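Local coordinates for protein gamma-glutamyl-gamma-aminobutyraldehyde dehydrogenase (Burkholderia cenocepacia, PDB 4LIH) that probably oxidises aldehydes, such as gamma-glutamyl-gamma-aminobutyraldehyde, to carboxylic acids using NAD(P)+ as the electron acceptor, at residues A[27-30]-A[35-38]; A[106-111]-A[208-213]; A[482-485]-A[491-494]. All coordinates share one frame; numbering follows the deposited sequence. Where two conformers were deposited one is given.

Contacts 1 and 2 are neighbours, their centres about 14 Å apart, and they share helix 206-218: I209 and Q213 of that helix pack against the 27-30 loop, while R210 and V211 meet helix 106-117. Contact 1 is a surface hairpin, held by backbone pairing and a guanidinium laid over a serine. Contact 2 is partly buried and joins two helices by a carboxylate-guanidinium pair beside an apolar patch. Contact 3 lies deeper, with its centre about 25 Å from that of contact 2, and touches neither of the others. There a lysine ammonium, a carbonyl and a bound water tie together two parts of the loop before strand 494-502, close to the predicted active-site glutamate.

Contact 1: A[27-30]-A[35-38]; sequences EGRA and ASRD
The guanidinium of R29 lies flat over the CB of S36, with R29 CZ 3.5 Å from that carbon, which sits over the centre of the group. The group is held from its edge by E27, two residues earlier in the same loop: R29 NE donates to E27 OE2 and R29 NH2 to E27 OE1, a side-on pair in which NH2 stands 2.9 Å from OE1 and each oxygen lies near the guanidinium plane. E27 OE2 takes a second bond, 2.9 Å from the backbone N of R29 and on its anti lone pair, so backbone and side chain of R29 grip the same carboxylate. A bend in the R29 chain at chi3 (-67°) turns the guanidinium back along the loop, over S36 and toward E27. The aliphatic part of R29 meets the other end of segment 35-38: R29 CB rests on the R37 carbonyl, and R29 CG lies 3.3 Å from D38 OD1. The acid is too far from the R29 nitrogens for a salt bridge, 4.9 Å from D38 OD1 to R29 NE, though the opposite charges probably attract.

These side chains dress the start of a two-stranded antiparallel hairpin, 30-32 with 35-37, on the surface of the subunit. A30 and R37 form a hydrogen-bonded pair: R37 N donates to A30 O at 2.8 Å, and S36 CA adds a CA-H...O contact to the same carbonyl. Beside them a water donates to R29 O and hydrogen-bonds S36 OG, 2.7 Å from that hydroxyl, bridging the backbone of one segment to the side chain of the other. E27 and S36 both touch Q213 of helix 206-218, while A30 packs on C62 and P229.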
ATOM      1  N   GLU A  27      22.961 -31.452 -21.503  1.00 14.89           N
ATOM      2  CA  GLU A  27      23.736 -31.474 -20.255  1.00 14.14           C
ATOM      3  C   GLU A  27      22.934 -32.178 -19.146  1.00 13.51           C
ATOM      4  O   GLU A  27      21.803 -31.759 -18.858  1.00 12.85           O
ATOM      5  CB  GLU A  27      24.055 -30.062 -19.801  1.00 14.21           C
ATOM      6  CG  GLU A  27      24.782 -30.012 -18.460  1.00 14.30           C
ATOM      7  CD  GLU A  27      26.111 -30.733 -18.495  1.00 14.67           C
ATOM      8  OE1 GLU A  27      27.047 -30.160 -19.120  1.00 14.50           O
ATOM      9  OE2 GLU A  27      26.216 -31.862 -17.930  1.00 14.39           O
ATOM     10  N   GLY A  28      23.546 -33.211 -18.528  1.00 12.91           N
ATOM     11  CA  GLY A  28      22.906 -34.021 -17.489  1.00 12.44           C
ATOM     12  C   GLY A  28      23.466 -33.861 -16.088  1.00 12.26           C
ATOM     13  O   GLY A  28      22.887 -34.374 -15.113  1.00 11.98           O
ATOM     14  N   ARG A  29      24.559 -33.123 -15.950  1.00 12.14           N
ATOM     15  CA  ARG A  29      25.146 -32.922 -14.629  1.00 12.36           C
ATOM     16  C   ARG A  29      24.345 -31.956 -13.730  1.00 12.12           C
ATOM     17  O   ARG A  29      23.632 -31.091 -14.208  1.00 12.02           O
ATOM     18  CB  ARG A  29      26.581 -32.441 -14.766  1.00 12.71           C
ATOM     19  CG  ARG A  29      27.519 -33.544 -15.320  1.00 13.19           C
ATOM     20  CD  ARG A  29      28.928 -33.048 -15.625  1.00 13.63           C
ATOM     21  NE  ARG A  29      28.911 -32.101 -16.728  1.00 14.30           N
ATOM     22  CZ  ARG A  29      29.938 -31.348 -17.132  1.00 14.78           C
ATOM     23  NH1 ARG A  29      31.072 -31.361 -16.493  1.00 15.03           N
ATOM     24  NH2 ARG A  29      29.791 -30.525 -18.155  1.00 15.23           N
ATOM     25  N   ALA A  30      24.477 -32.156 -12.412  1.00 12.15           N
ATOM     26  CA  ALA A  30      24.070 -31.191 -11.401  1.00 11.92           C
ATOM     27  C   ALA A  30      24.800 -29.897 -11.617  1.00 11.79           C
ATOM     28  O   ALA A  30      25.915 -29.881 -12.175  1.00 12.13           O
ATOM     29  CB  ALA A  30      24.407 -31.705 -10.015  1.00 12.04           C
ATOM     30  N   ALA A  35      29.335 -24.531 -11.017  1.00 14.22           N
ATOM     31  CA  ALA A  35      29.887 -25.512 -11.944  1.00 14.82           C
ATOM     32  C   ALA A  35      29.060 -26.763 -12.079  1.00 14.88           C
ATOM     33  O   ALA A  35      28.423 -27.226 -11.116  1.00 15.00           O
ATOM     34  CB  ALA A  35      31.294 -25.882 -11.486  1.00 15.28           C
ATOM     35  N   SER A  36      29.083 -27.340 -13.268  1.00 15.40           N
ATOM     36  CA  SER A  36      28.497 -28.648 -13.474  1.00 15.72           C
ATOM     37  C   SER A  36      29.289 -29.699 -12.679  1.00 16.54           C
ATOM     38  O   SER A  36      30.512 -29.601 -12.570  1.00 16.87           O
ATOM     39  CB  SER A  36      28.411 -29.006 -14.962  1.00 15.61           C
ATOM     40  OG  SER A  36      27.641 -28.052 -15.654  1.00 15.08           O
ATOM     41  N   ARG A  37      28.586 -30.660 -12.073  1.00 16.97           N
ATOM     42  CA  ARG A  37      29.231 -31.722 -11.293  1.00 17.75           C
ATOM     43  C   ARG A  37      28.521 -33.019 -11.510  1.00 17.26           C
ATOM     44  O   ARG A  37      27.282 -33.042 -11.580  1.00 16.23           O
ATOM     45  CB  ARG A  37      29.135 -31.435  -9.800  1.00 19.00           C
ATOM     46  CG  ARG A  37      29.912 -30.253  -9.305  1.00 21.11           C
ATOM     47  CD  ARG A  37      29.735 -30.180  -7.795  1.00 22.55           C
ATOM     48  NE  ARG A  37      30.333 -28.970  -7.249  1.00 24.17           N
ATOM     49  CZ  ARG A  37      30.568 -28.783  -5.954  1.00 24.58           C
ATOM     50  NH1 ARG A  37      30.297 -29.738  -5.079  1.00 24.48           N
ATOM     51  NH2 ARG A  37      31.114 -27.652  -5.544  1.00 26.52           N
ATOM     52  N   ASP A  38      29.279 -34.116 -11.571  1.00 16.97           N
ATOM     53  CA  ASP A  38      28.646 -35.426 -11.501  1.00 16.68           C
ATOM     54  C   ASP A  38      28.142 -35.616 -10.072  1.00 16.50           C
ATOM     55  O   ASP A  38      28.651 -34.968  -9.159  1.00 15.88           O
ATOM     56  CB  ASP A  38      29.628 -36.538 -11.891  1.00 16.91           C
ATOM     57  CG  ASP A  38      30.000 -36.486 -13.363  1.00 17.55           C
ATOM     58  OD1 ASP A  38      29.108 -36.239 -14.205  1.00 16.43           O
ATOM     59  OD2 ASP A  38      31.198 -36.661 -13.664  1.00 18.66           O
TER
HETATM   60  O   HOH W   1      25.022 -28.600 -15.169  1.00 18.55           O

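Contact 2: A[106-111]-A[208-213]; sequences LDELSL and AIRVAQ
E108 sends CG anti to its own backbone N (chi1 -174°) and runs on extended, so that its carboxylate reaches across to the neighbouring helix. R210 also starts anti, then bends at chi2 (58°), and this turn brings the NE edge of the guanidinium up to the acid. The two chains cross at about a right angle with their flat groups well out of parallel. R210 NE lies 2.8 Å from E108 OE2, which it meets from above the carboxylate plane; R210 NH2 reaches the syn lone pair of E108 OE1 at 3.2 Å. These two bonds make a side-on, bidentate salt bridge, to which a weak NE-OE1 bond is added. R210 NH1 makes a weak bond to Q213 OE1, three residues on. H105 touches R210, and its ND1 adds a further weak bond to E108 OE1.

Next to this pair L109 supplies the apolar part. L109 CD2 presses on the aliphatic stem of R210, 3.5 Å from R210 CG, and lies 4.1 Å from V211 CG1. The stem is therefore covered by leucine near its root and tied by glutamate at its tip.

With segment axes 10.6 Å apart and N-to-C directions at 155°, the helices pack nearly antiparallel. Helix 206-218 links parallel neighbours 195-199 and 225-227, a beta-alpha-beta crossover consistent with the Rossmann-like cofactor-binding domain of aldehyde dehydrogenases.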
ATOM      1  N   LEU A 106      15.604 -19.575 -26.313  1.00 12.61           N
ATOM      2  CA  LEU A 106      14.233 -20.067 -26.229  1.00 12.04           C
ATOM      3  C   LEU A 106      14.003 -21.377 -26.998  1.00 11.94           C
ATOM      4  O   LEU A 106      13.298 -22.247 -26.490  1.00 11.52           O
ATOM      5  CB  LEU A 106      13.211 -19.019 -26.663  1.00 11.79           C
ATOM      6  CG  LEU A 106      11.766 -19.553 -26.619  1.00 11.80           C
ATOM      7  CD1 LEU A 106      10.807 -18.563 -25.991  1.00 11.73           C
ATOM      8  CD2 LEU A 106      11.294 -19.941 -27.996  1.00 12.04           C
ATOM      9  N   ASP A 107      14.530 -21.497 -28.228  1.00 12.14           N
ATOM     10  CA  ASP A 107      14.313 -22.727 -29.027  1.00 12.41           C
ATOM     11  C   ASP A 107      14.890 -23.970 -28.326  1.00 12.16           C
ATOM     12  O   ASP A 107      14.202 -24.975 -28.212  1.00 11.63           O
ATOM     13  CB  ASP A 107      14.907 -22.636 -30.445  1.00 13.14           C
ATOM     14  CG  ASP A 107      14.156 -21.672 -31.334  1.00 13.59           C
ATOM     15  OD1 ASP A 107      13.086 -21.178 -30.983  1.00 14.09           O
ATOM     16  OD2 ASP A 107      14.651 -21.399 -32.431  1.00 15.17           O
ATOM     17  N   GLU A 108      16.125 -23.873 -27.850  1.00 12.07           N
ATOM     18  CA  GLU A 108      16.774 -24.955 -27.101  1.00 12.36           C
ATOM     19  C   GLU A 108      15.980 -25.341 -25.843  1.00 11.88           C
ATOM     20  O   GLU A 108      15.741 -26.527 -25.583  1.00 11.75           O
ATOM     21  CB  GLU A 108      18.194 -24.576 -26.695  1.00 12.74           C
ATOM     22  CG  GLU A 108      18.967 -25.693 -26.037  1.00 13.15           C
ATOM     23  CD  GLU A 108      20.238 -25.240 -25.372  1.00 13.71           C
ATOM     24  OE1 GLU A 108      20.551 -24.025 -25.395  1.00 14.57           O
ATOM     25  OE2 GLU A 108      20.933 -26.105 -24.821  1.00 13.97           O
ATOM     26  N   LEU A 109      15.539 -24.334 -25.100  1.00 11.69           N
ATOM     27  CA  LEU A 109      14.853 -24.587 -23.833  1.00 11.21           C
ATOM     28  C   LEU A 109      13.472 -25.189 -24.106  1.00 11.00           C
ATOM     29  O   LEU A 109      13.014 -26.082 -23.410  1.00 10.82           O
ATOM     30  CB  LEU A 109      14.735 -23.296 -23.024  1.00 11.11           C
ATOM     31  CG  LEU A 109      16.011 -22.779 -22.394  1.00 11.21           C
ATOM     32  CD1 LEU A 109      15.789 -21.387 -21.818  1.00 11.15           C
ATOM     33  CD2 LEU A 109      16.502 -23.746 -21.327  1.00 11.26           C
ATOM     34  N   SER A 110      12.788 -24.634 -25.086  1.00 10.85           N
ATOM     35  CA  SER A 110      11.505 -25.174 -25.504  1.00 10.64           C
ATOM     36  C   SER A 110      11.642 -26.641 -25.954  1.00 10.60           C
ATOM     37  O   SER A 110      10.824 -27.493 -25.566  1.00 10.30           O
ATOM     38  CB  SER A 110      10.919 -24.319 -26.598  1.00 10.70           C
ATOM     39  OG  SER A 110      10.676 -23.007 -26.151  1.00 10.66           O
ATOM     40  N   LEU A 111      12.674 -26.941 -26.741  1.00 10.65           N
ATOM     41  CA  LEU A 111      12.868 -28.322 -27.245  1.00 10.70           C
ATOM     42  C   LEU A 111      13.242 -29.294 -26.119  1.00 10.47           C
ATOM     43  O   LEU A 111      12.753 -30.411 -26.072  1.00 10.54           O
ATOM     44  CB  LEU A 111      13.872 -28.338 -28.411  1.00 11.07           C
ATOM     45  CG  LEU A 111      14.274 -29.730 -28.973  1.00 11.34           C
ATOM     46  CD1 LEU A 111      13.100 -30.427 -29.664  1.00 11.50           C
ATOM     47  CD2 LEU A 111      15.434 -29.555 -29.936  1.00 11.61           C
ATOM     48  N   ALA A 208      15.811 -27.221 -15.917  1.00  9.47           N
ATOM     49  CA  ALA A 208      16.346 -26.738 -14.656  1.00  9.49           C
ATOM     50  C   ALA A 208      17.859 -26.638 -14.750  1.00  9.74           C
ATOM     51  O   ALA A 208      18.463 -25.604 -14.432  1.00  9.69           O
ATOM     52  CB  ALA A 208      15.980 -27.694 -13.527  1.00  9.41           C
ATOM     53  N   ILE A 209      18.450 -27.771 -15.139  1.00 10.07           N
ATOM     54  CA  ILE A 209      19.881 -27.876 -15.349  1.00 10.29           C
ATOM     55  C   ILE A 209      20.344 -26.804 -16.318  1.00 10.59           C
ATOM     56  O   ILE A 209      21.288 -26.075 -16.026  1.00 10.62           O
ATOM     57  CB  ILE A 209      20.282 -29.291 -15.855  1.00 10.37           C
ATOM     58  CG1 ILE A 209      20.037 -30.343 -14.771  1.00 10.36           C
ATOM     59  CG2 ILE A 209      21.747 -29.289 -16.280  1.00 10.54           C
ATOM     60  CD1 ILE A 209      20.336 -31.778 -15.136  1.00 10.47           C
ATOM     61  N   ARG A 210      19.695 -26.701 -17.468  1.00 10.85           N
ATOM     62  CA  ARG A 210      20.103 -25.735 -18.481  1.00 11.42           C
ATOM     63  C   ARG A 210      20.098 -24.294 -17.965  1.00 11.14           C
ATOM     64  O   ARG A 210      21.083 -23.567 -18.174  1.00 11.21           O
ATOM     65  CB  ARG A 210      19.246 -25.859 -19.759  1.00 11.85           C
ATOM     66  CG  ARG A 210      19.747 -25.057 -20.958  1.00 12.67           C
ATOM     67  CD  ARG A 210      21.173 -25.483 -21.309  1.00 13.45           C
ATOM     68  NE  ARG A 210      21.729 -24.731 -22.457  1.00 14.73           N
ATOM     69  CZ  ARG A 210      22.691 -23.804 -22.422  1.00 15.56           C
ATOM     70  NH1 ARG A 210      23.336 -23.475 -21.313  1.00 16.40           N
ATOM     71  NH2 ARG A 210      23.041 -23.202 -23.543  1.00 16.32           N
ATOM     72  N   VAL A 211      19.033 -23.877 -17.275  1.00 10.95           N
ATOM     73  CA  VAL A 211      18.903 -22.468 -16.832  1.00 10.81           C
ATOM     74  C   VAL A 211      19.901 -22.120 -15.726  1.00 10.80           C
ATOM     75  O   VAL A 211      20.235 -20.935 -15.510  1.00 10.62           O
ATOM     76  CB  VAL A 211      17.468 -22.050 -16.410  1.00 10.80           C
ATOM     77  CG1 VAL A 211      16.484 -22.209 -17.563  1.00 10.84           C
ATOM     78  CG2 VAL A 211      16.970 -22.777 -15.172  1.00 10.73           C
ATOM     79  N   ALA A 212      20.387 -23.161 -15.052  1.00 10.62           N
ATOM     80  CA  ALA A 212      21.428 -23.011 -14.029  1.00 10.73           C
ATOM     81  C   ALA A 212      22.713 -22.497 -14.655  1.00 10.92           C
ATOM     82  O   ALA A 212      23.348 -21.609 -14.110  1.00 10.77           O
ATOM     83  CB  ALA A 212      21.698 -24.341 -13.341  1.00 10.60           C
ATOM     84  N   GLN A 213      23.061 -23.089 -15.801  0.50 11.21           N
ATOM     85  CA  GLN A 213      24.223 -22.703 -16.576  0.50 11.52           C
ATOM     86  C   GLN A 213      24.084 -21.252 -17.024  0.50 11.64           C
ATOM     87  O   GLN A 213      24.997 -20.444 -16.854  0.50 11.54           O
ATOM     88  CB  GLN A 213      24.382 -23.636 -17.787  0.50 11.70           C
ATOM     89  CG  GLN A 213      24.672 -25.089 -17.417  0.50 11.75           C
ATOM     90  CD  GLN A 213      24.911 -25.988 -18.626  0.50 11.87           C
ATOM     91  OE1 GLN A 213      24.028 -26.180 -19.460  0.50 11.66           O
ATOM     92  NE2 GLN A 213      26.103 -26.583 -18.692  0.50 12.10           N
TER

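Contact 3: A[482-485]-A[491-494]; sequences GRDK and EKYT
The ammonium NZ of K492 is gripped by several partners: by the carbonyl O of R483 at 2.9 Å, by a bound water at 2.8 Å, and by the carbonyl O of A489, between the two segments. D484 OD1 stands off at 3.5 Å from K492 NZ, a longer salt bridge. The lysine chain bends at chi3 (-52°) and again at chi4 (-53°), folding back so that NZ comes against the R483 carbonyl. On the way K492 CD passes G482 CA and K492 CE lies alongside D484 OD1. The bond to R483 O arrives tilted 30° from the carbonyl plane.

The water ties three side chains together. It donates to D484 OD1 across a short distance, and accepts from K492 NZ and from Y493 OH, which is 2.9 Å from the water at the ring edge. One face of the Y493 ring is covered at its centre by K492 CB, 4.0 Å above the plane. D484 and K492 cross at about a right angle, and the second carboxylate oxygen, D484 OD2, is taken by a salt bridge with K185 of helix 178-191. The carboxylate thus lies between two lysines, K185 and K492.

The R483 side chain leads away from K492: R483 NH1 bonds back to G482 O, from above that carbonyl's plane, and R483 NH2 pairs with E495 of the second subunit. The D484 side chain lies about 4 Å from that of E274 (nearest atoms), the predicted active-site glutamate, and D484 N makes a weak hydrogen bond to E274 OE1. The contact lies in the loop leading into strand 494-502, next to the predicted active-site glutamate and the subunit interface of this aldehyde dehydrogenase fold.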
ATOM      1  N   GLY A 482      -0.150 -20.333   0.945  1.00  7.97           N
ATOM      2  CA  GLY A 482       0.732 -19.319   0.345  1.00  7.86           C
ATOM      3  C   GLY A 482       0.350 -19.185  -1.112  1.00  7.72           C
ATOM      4  O   GLY A 482      -0.536 -19.905  -1.585  1.00  7.73           O
ATOM      5  N   ARG A 483       1.011 -18.240  -1.794  1.00  7.57           N
ATOM      6  CA  ARG A 483       0.729 -17.924  -3.145  1.00  7.45           C
ATOM      7  C   ARG A 483       2.043 -17.810  -3.973  1.00  7.55           C
ATOM      8  O   ARG A 483       3.063 -17.277  -3.542  1.00  7.69           O
ATOM      9  CB  ARG A 483      -0.067 -16.632  -3.214  1.00  7.35           C
ATOM     10  CG  ARG A 483      -1.369 -16.615  -2.404  1.00  7.29           C
ATOM     11  CD  ARG A 483      -2.339 -17.488  -3.130  1.00  7.20           C
ATOM     12  NE  ARG A 483      -3.668 -17.549  -2.573  1.00  7.14           N
ATOM     13  CZ  ARG A 483      -4.078 -18.436  -1.688  1.00  7.09           C
ATOM     14  NH1 ARG A 483      -3.257 -19.337  -1.192  1.00  7.03           N
ATOM     15  NH2 ARG A 483      -5.339 -18.423  -1.333  1.00  7.11           N
ATOM     16  N   ASP A 484       1.960 -18.251  -5.210  1.00  7.65           N
ATOM     17  CA  ASP A 484       2.884 -17.932  -6.265  1.00  7.66           C
ATOM     18  C   ASP A 484       2.378 -16.780  -7.138  1.00  7.74           C
ATOM     19  O   ASP A 484       1.166 -16.464  -7.132  1.00  7.76           O
ATOM     20  CB  ASP A 484       3.150 -19.197  -7.098  1.00  7.74           C
ATOM     21  CG  ASP A 484       4.058 -20.242  -6.389  1.00  7.77           C
ATOM     22  OD1 ASP A 484       4.641 -20.030  -5.303  1.00  7.63           O
ATOM     23  OD2 ASP A 484       4.196 -21.358  -6.970  1.00  7.90           O
ATOM     24  N   LYS A 485       3.321 -16.124  -7.857  1.00  7.68           N
ATOM     25  CA  LYS A 485       3.044 -14.892  -8.583  1.00  7.67           C
ATOM     26  C   LYS A 485       2.651 -13.734  -7.619  1.00  7.70           C
ATOM     27  O   LYS A 485       2.284 -13.971  -6.448  1.00  7.75           O
ATOM     28  CB  LYS A 485       1.960 -15.088  -9.665  1.00  7.65           C
ATOM     29  CG  LYS A 485       2.140 -16.305 -10.581  1.00  7.60           C
ATOM     30  CD  LYS A 485       1.358 -16.163 -11.898  1.00  7.58           C
ATOM     31  CE  LYS A 485      -0.140 -16.128 -11.707  1.00  7.55           C
ATOM     32  NZ  LYS A 485      -0.813 -15.906 -12.999  1.00  7.58           N
ATOM     33  N   GLU A 491       6.534 -12.930   0.232  1.00 12.34           N
ATOM     34  CA  GLU A 491       6.330 -13.163   1.665  1.00 13.10           C
ATOM     35  C   GLU A 491       6.840 -14.551   2.055  1.00 12.50           C
ATOM     36  O   GLU A 491       7.287 -14.772   3.189  1.00 12.44           O
ATOM     37  CB  GLU A 491       4.849 -12.985   2.048  1.00 14.71           C
ATOM     38  CG  GLU A 491       4.135 -11.777   1.395  1.00 16.83           C
ATOM     39  CD  GLU A 491       2.612 -11.711   1.664  1.00 18.50           C
ATOM     40  OE1 GLU A 491       2.072 -12.604   2.332  1.00 21.54           O
ATOM     41  OE2 GLU A 491       1.918 -10.767   1.203  1.00 21.01           O
ATOM     42  N   LYS A 492       6.817 -15.482   1.109  1.00 11.39           N
ATOM     43  CA  LYS A 492       7.266 -16.847   1.382  1.00 10.92           C
ATOM     44  C   LYS A 492       8.769 -16.950   1.581  1.00 10.30           C
ATOM     45  O   LYS A 492       9.239 -17.941   2.130  1.00 10.50           O
ATOM     46  CB  LYS A 492       6.841 -17.776   0.243  1.00 11.10           C
ATOM     47  CG  LYS A 492       5.362 -17.719  -0.063  1.00 11.29           C
ATOM     48  CD  LYS A 492       4.923 -18.857  -0.941  1.00 11.61           C
ATOM     49  CE  LYS A 492       5.782 -18.992  -2.199  1.00 11.56           C
ATOM     50  NZ  LYS A 492       5.857 -17.721  -2.942  1.00 11.61           N
ATOM     51  N   TYR A 493       9.506 -15.915   1.161  1.00  9.56           N
ATOM     52  CA  TYR A 493      10.977 -15.959   1.026  1.00  9.04           C
ATOM     53  C   TYR A 493      11.655 -14.830   1.805  1.00  8.89           C
ATOM     54  O   TYR A 493      12.896 -14.602   1.633  1.00  8.79           O
ATOM     55  CB  TYR A 493      11.322 -15.832  -0.461  1.00  8.80           C
ATOM     56  CG  TYR A 493      10.690 -16.903  -1.333  1.00  8.59           C
ATOM     57  CD1 TYR A 493      10.897 -18.259  -1.068  1.00  8.46           C
ATOM     58  CD2 TYR A 493       9.878 -16.566  -2.399  1.00  8.36           C
ATOM     59  CE1 TYR A 493      10.319 -19.241  -1.854  1.00  8.40           C
ATOM     60  CE2 TYR A 493       9.255 -17.538  -3.151  1.00  8.32           C
ATOM     61  CZ  TYR A 493       9.494 -18.874  -2.897  1.00  8.28           C
ATOM     62  OH  TYR A 493       8.909 -19.844  -3.651  1.00  8.23           O
ATOM     63  N   THR A 494      10.845 -14.083   2.587  1.00  8.64           N
ATOM     64  CA  THR A 494      11.307 -12.984   3.428  1.00  8.61           C
ATOM     65  C   THR A 494      10.739 -13.115   4.840  1.00  8.45           C
ATOM     66  O   THR A 494       9.742 -13.806   5.050  1.00  8.64           O
ATOM     67  CB  THR A 494      10.896 -11.588   2.867  1.00  8.59           C
ATOM     68  OG1 THR A 494       9.482 -11.516   2.747  1.00  8.57           O
ATOM     69  CG2 THR A 494      11.459 -11.372   1.496  1.00  8.70           C
TER
HETATM   70  O   HOH W   2       6.848 -18.818  -5.331  1.00 11.32           O